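Local coordinates for uncharacterized protein (Ruminococcus gnavus, PDB 4QAN) that is of unknown function but has a cystatin-like fold, is a divergent member of the NTF2-like superfamily, and binds magnesium, at residues Leu89-Glu103 and Pro254-Lys268. Residues are numbered along the deposited sequence; the frame is centred on the assembly and turned at random.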
# COMPACT_ATOMS: atom_id res chain seq x y z
N LEU A 89 -6.82 -0.34 -1.14
CA LEU A 89 -5.62 0.01 -1.91
C LEU A 89 -4.59 0.73 -1.03
O LEU A 89 -3.41 0.48 -1.13
CB LEU A 89 -5.97 0.87 -3.13
CG LEU A 89 -7.03 0.32 -4.08
CD1 LEU A 89 -6.96 1.02 -5.44
CD2 LEU A 89 -6.88 -1.19 -4.26
N THR A 90 -5.09 1.60 -0.14
CA THR A 90 -4.26 2.43 0.69
C THR A 90 -3.62 1.57 1.77
O THR A 90 -2.40 1.63 1.97
CB THR A 90 -5.05 3.61 1.32
OG1 THR A 90 -5.71 4.37 0.29
CG2 THR A 90 -4.13 4.55 2.06
N SER A 91 -4.43 0.74 2.42
CA SER A 91 -3.91 -0.20 3.42
C SER A 91 -2.83 -1.10 2.84
O SER A 91 -1.78 -1.26 3.44
CB SER A 91 -5.01 -1.07 4.02
OG SER A 91 -4.45 -2.16 4.73
N ALA A 92 -3.09 -1.66 1.67
CA ALA A 92 -2.15 -2.58 1.05
C ALA A 92 -0.86 -1.91 0.63
O ALA A 92 0.20 -2.49 0.82
CB ALA A 92 -2.80 -3.29 -0.12
N GLU A 93 -0.92 -0.71 0.06
CA GLU A 93 0.31 -0.03 -0.30
C GLU A 93 1.10 0.36 0.94
O GLU A 93 2.31 0.21 0.97
CB GLU A 93 0.07 1.18 -1.18
CG GLU A 93 -0.31 0.82 -2.61
CD GLU A 93 0.05 1.93 -3.57
OE1 GLU A 93 1.26 2.12 -3.79
OE2 GLU A 93 -0.86 2.61 -4.11
N MSE A 94 0.42 0.87 1.95
CA MSE A 94 1.10 1.30 3.16
C MSE A 94 1.79 0.14 3.81
O MSE A 94 2.94 0.25 4.20
CB MSE A 94 0.10 1.93 4.12
CG MSE A 94 -0.30 3.33 3.63
SE MSE A 94 -1.30 4.21 5.07
CE MSE A 94 0.31 4.76 6.04
N THR A 95 1.09 -0.99 3.89
CA THR A 95 1.63 -2.23 4.43
C THR A 95 2.93 -2.64 3.70
O THR A 95 3.93 -2.92 4.34
CB THR A 95 0.56 -3.35 4.40
OG1 THR A 95 -0.60 -2.91 5.11
CG2 THR A 95 1.05 -4.62 5.07
N LYS A 96 2.93 -2.59 2.37
CA LYS A 96 4.17 -2.84 1.63
C LYS A 96 5.29 -1.87 2.02
O LYS A 96 6.43 -2.29 2.24
CB LYS A 96 3.91 -2.76 0.13
CG LYS A 96 5.16 -2.84 -0.76
CD LYS A 96 4.74 -2.45 -2.15
CE LYS A 96 5.73 -2.91 -3.20
NZ LYS A 96 6.97 -2.09 -3.20
N ALA A 97 4.97 -0.58 2.13
CA ALA A 97 5.97 0.43 2.45
C ALA A 97 6.57 0.16 3.82
O ALA A 97 7.79 0.26 3.97
CB ALA A 97 5.37 1.84 2.39
N TYR A 98 5.74 -0.23 4.79
CA TYR A 98 6.24 -0.59 6.13
C TYR A 98 7.11 -1.86 6.15
O TYR A 98 8.09 -1.92 6.89
CB TYR A 98 5.09 -0.73 7.13
CG TYR A 98 4.55 0.59 7.63
CD1 TYR A 98 5.37 1.50 8.27
CD2 TYR A 98 3.20 0.93 7.47
CE1 TYR A 98 4.89 2.71 8.73
CE2 TYR A 98 2.70 2.15 7.93
CZ TYR A 98 3.56 3.04 8.56
OH TYR A 98 3.09 4.25 9.03
N ILE A 99 6.75 -2.85 5.33
CA ILE A 99 7.55 -4.06 5.22
C ILE A 99 8.94 -3.69 4.74
O ILE A 99 9.93 -4.19 5.25
CB ILE A 99 6.89 -5.12 4.30
CG1 ILE A 99 5.63 -5.67 4.99
CG2 ILE A 99 7.85 -6.28 4.04
CD1 ILE A 99 4.67 -6.44 4.10
N GLU A 100 9.01 -2.79 3.77
CA GLU A 100 10.28 -2.38 3.22
C GLU A 100 11.13 -1.58 4.19
O GLU A 100 12.34 -1.75 4.21
CB GLU A 100 10.08 -1.63 1.93
CG GLU A 100 9.67 -2.60 0.86
CD GLU A 100 9.15 -1.92 -0.35
OE1 GLU A 100 8.75 -0.74 -0.23
OE2 GLU A 100 9.12 -2.58 -1.42
N GLN A 101 10.51 -0.75 5.02
CA GLN A 101 11.24 -0.10 6.10
C GLN A 101 11.79 -1.17 7.03
O GLN A 101 12.97 -1.15 7.35
CB GLN A 101 10.35 0.85 6.89
CG GLN A 101 9.89 2.04 6.08
CD GLN A 101 9.60 3.25 6.92
OE1 GLN A 101 9.12 3.14 8.05
NE2 GLN A 101 9.92 4.43 6.39
N PHE A 102 10.94 -2.11 7.43
CA PHE A 102 11.35 -3.17 8.33
C PHE A 102 12.53 -3.95 7.74
O PHE A 102 13.54 -4.14 8.40
CB PHE A 102 10.17 -4.10 8.59
CG PHE A 102 10.46 -5.19 9.57
CD1 PHE A 102 10.36 -4.96 10.93
CD2 PHE A 102 10.82 -6.46 9.13
CE1 PHE A 102 10.62 -5.98 11.83
CE2 PHE A 102 11.08 -7.48 10.02
CZ PHE A 102 10.97 -7.24 11.37
N GLU A 103 12.39 -4.37 6.49
CA GLU A 103 13.45 -5.17 5.84
C GLU A 103 14.76 -4.39 5.71
O GLU A 103 15.83 -4.92 6.02
CB GLU A 103 12.98 -5.67 4.47
CG GLU A 103 11.89 -6.74 4.55
CD GLU A 103 11.31 -7.11 3.19
OE1 GLU A 103 11.52 -6.38 2.22
OE2 GLU A 103 10.62 -8.15 3.09
N PRO A 254 5.78 -11.84 4.16
CA PRO A 254 6.22 -10.54 3.65
C PRO A 254 6.18 -10.47 2.14
O PRO A 254 5.78 -9.46 1.57
CB PRO A 254 7.66 -10.41 4.16
CG PRO A 254 8.06 -11.75 4.67
CD PRO A 254 6.80 -12.49 5.00
N GLU A 255 6.57 -11.56 1.48
CA GLU A 255 6.61 -11.58 0.03
C GLU A 255 5.21 -11.38 -0.57
O GLU A 255 5.04 -10.62 -1.54
CB GLU A 255 7.22 -12.89 -0.49
CG GLU A 255 8.67 -13.12 -0.09
CD GLU A 255 8.86 -13.61 1.35
OE1 GLU A 255 7.87 -13.96 2.04
OE2 GLU A 255 10.04 -13.64 1.80
N LEU A 256 4.21 -12.05 -0.01
CA LEU A 256 2.86 -12.00 -0.59
C LEU A 256 2.26 -10.64 -0.35
O LEU A 256 1.55 -10.12 -1.22
CB LEU A 256 1.94 -13.08 -0.02
CG LEU A 256 2.25 -14.51 -0.46
CD1 LEU A 256 1.36 -15.52 0.27
CD2 LEU A 256 2.11 -14.65 -1.97
N LEU A 257 2.53 -10.08 0.82
CA LEU A 257 2.04 -8.75 1.16
C LEU A 257 2.64 -7.64 0.30
O LEU A 257 1.96 -6.68 -0.02
CB LEU A 257 2.28 -8.44 2.62
CG LEU A 257 1.36 -9.17 3.59
CD1 LEU A 257 1.76 -8.86 5.03
CD2 LEU A 257 -0.10 -8.80 3.35
N LYS A 258 3.92 -7.76 -0.04
CA LYS A 258 4.54 -6.76 -0.88
C LYS A 258 3.95 -6.83 -2.31
O LYS A 258 3.65 -5.80 -2.90
CB LYS A 258 6.07 -6.92 -0.89
CG LYS A 258 6.71 -6.58 0.45
CD LYS A 258 8.23 -6.48 0.36
CE LYS A 258 8.83 -7.73 -0.26
NZ LYS A 258 10.30 -7.70 -0.17
N LYS A 259 3.76 -8.05 -2.81
CA LYS A 259 3.08 -8.30 -4.10
C LYS A 259 1.67 -7.71 -4.11
O LYS A 259 1.26 -7.14 -5.10
CB LYS A 259 2.98 -9.81 -4.35
CG LYS A 259 3.25 -10.25 -5.78
CD LYS A 259 3.67 -11.74 -5.85
CE LYS A 259 4.79 -12.10 -4.87
NZ LYS A 259 5.58 -13.33 -5.23
N GLN A 260 0.95 -7.88 -3.00
CA GLN A 260 -0.40 -7.33 -2.84
C GLN A 260 -0.36 -5.81 -2.90
O GLN A 260 -1.19 -5.18 -3.57
CB GLN A 260 -1.01 -7.82 -1.51
CG GLN A 260 -2.35 -7.20 -1.14
CD GLN A 260 -2.94 -7.78 0.14
OE1 GLN A 260 -3.63 -8.79 0.12
NE2 GLN A 260 -2.67 -7.13 1.26
N GLY A 261 0.62 -5.23 -2.21
CA GLY A 261 0.96 -3.81 -2.32
C GLY A 261 1.21 -3.36 -3.74
O GLY A 261 0.71 -2.32 -4.14
N GLU A 262 1.98 -4.12 -4.50
CA GLU A 262 2.26 -3.80 -5.92
C GLU A 262 0.99 -3.87 -6.78
O GLU A 262 0.77 -3.02 -7.65
CB GLU A 262 3.27 -4.79 -6.54
CG GLU A 262 4.69 -4.69 -6.04
CD GLU A 262 5.44 -3.50 -6.63
OE1 GLU A 262 4.81 -2.63 -7.28
OE2 GLU A 262 6.67 -3.43 -6.42
N TYR A 263 0.18 -4.89 -6.58
CA TYR A 263 -1.00 -5.02 -7.43
C TYR A 263 -1.98 -3.88 -7.12
O TYR A 263 -2.58 -3.32 -8.03
CB TYR A 263 -1.67 -6.39 -7.31
CG TYR A 263 -2.76 -6.60 -8.35
CD1 TYR A 263 -2.44 -6.87 -9.68
CD2 TYR A 263 -4.11 -6.50 -8.00
CE1 TYR A 263 -3.43 -7.04 -10.63
CE2 TYR A 263 -5.11 -6.68 -8.94
CZ TYR A 263 -4.77 -6.95 -10.26
OH TYR A 263 -5.74 -7.15 -11.21
N ALA A 264 -2.09 -3.54 -5.84
CA ALA A 264 -2.88 -2.40 -5.42
C ALA A 264 -2.45 -1.12 -6.15
O ALA A 264 -3.29 -0.30 -6.57
CB ALA A 264 -2.79 -2.20 -3.92
N LYS A 265 -1.14 -0.94 -6.25
CA LYS A 265 -0.59 0.17 -6.98
C LYS A 265 -1.00 0.16 -8.44
O LYS A 265 -1.33 1.23 -8.98
CB LYS A 265 0.92 0.20 -6.87
CG LYS A 265 1.48 1.52 -7.36
CD LYS A 265 2.97 1.63 -7.19
CE LYS A 265 3.40 3.00 -7.69
NZ LYS A 265 4.87 3.13 -7.65
N GLU A 266 -0.94 -1.01 -9.09
CA GLU A 266 -1.33 -1.16 -10.51
C GLU A 266 -2.81 -0.88 -10.71
O GLU A 266 -3.23 -0.30 -11.72
CB GLU A 266 -1.13 -2.60 -11.05
CG GLU A 266 0.28 -3.12 -11.26
CD GLU A 266 0.31 -4.62 -11.68
OE1 GLU A 266 -0.28 -5.04 -12.74
OE2 GLU A 266 0.95 -5.40 -10.94
N LEU A 267 -3.61 -1.35 -9.76
CA LEU A 267 -5.06 -1.15 -9.78
C LEU A 267 -5.37 0.34 -9.64
O LEU A 267 -6.02 0.94 -10.52
CB LEU A 267 -5.72 -1.99 -8.68
CG LEU A 267 -7.22 -1.83 -8.39
CD1 LEU A 267 -8.04 -1.70 -9.66
CD2 LEU A 267 -7.74 -2.99 -7.56
N LYS A 268 -4.85 0.95 -8.58
CA LYS A 268 -4.91 2.41 -8.40
C LYS A 268 -4.54 3.16 -9.67
O LYS A 268 -5.20 4.13 -10.07
CB LYS A 268 -3.95 2.84 -7.30
CG LYS A 268 -3.97 4.34 -7.02
CD LYS A 268 -2.87 4.79 -6.09
CE LYS A 268 -1.51 4.66 -6.72
NZ LYS A 268 -0.44 4.85 -5.70
O HOH W 1 -0.12 -5.34 1.10
O HOH W 2 5.10 -0.59 -5.30
O HOH W 3 10.53 -4.74 -1.84
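Between the two beta-sheets helices 87-108 and 254-275 pair, segments 89-103 and 254-268 approaching to 7.7 Å between axes, with N-to-C directions 133° apart. They come closest at Gly261, whose CA sits 3.5 Å from Ala92 O and 4.0 Å from Lys96 CB. One turn on, the methyls of Ala92 and Ala264 meet. On the Leu257 side of Gly261 a water donates to Ala92 O and Leu257 O and accepts from Gln260 NE2, which also bonds Phe211 O. Toward the end at Pro254, Ile99 CD1 presses tightly on Leu257 CB (3.4 Å). Its CG2 branch lies against Lys258 CD, whose chain, bent at chi3 (-52°), sends NZ to the syn lone pair of Glu103 OE1 at 3.0 Å. At the other end Glu93 reaches among Gly261, Ala264, Lys265 and Lys268 as a knob into a hole. Its OE2 takes Lys268 NZ on the syn lone pair at 2.8 Å, and that ammonium also bonds the carbonyls of Ile74 and Leu76. Midway, Lys96 NZ bridges Glu100 OE2 (2.8 Å) and, more loosely, Glu262 OE2 (3.5 Å). Close crossing at a glycine and knobs-into-holes packing thus mark this antiparallel-leaning helix pair of a cystatin-like protein.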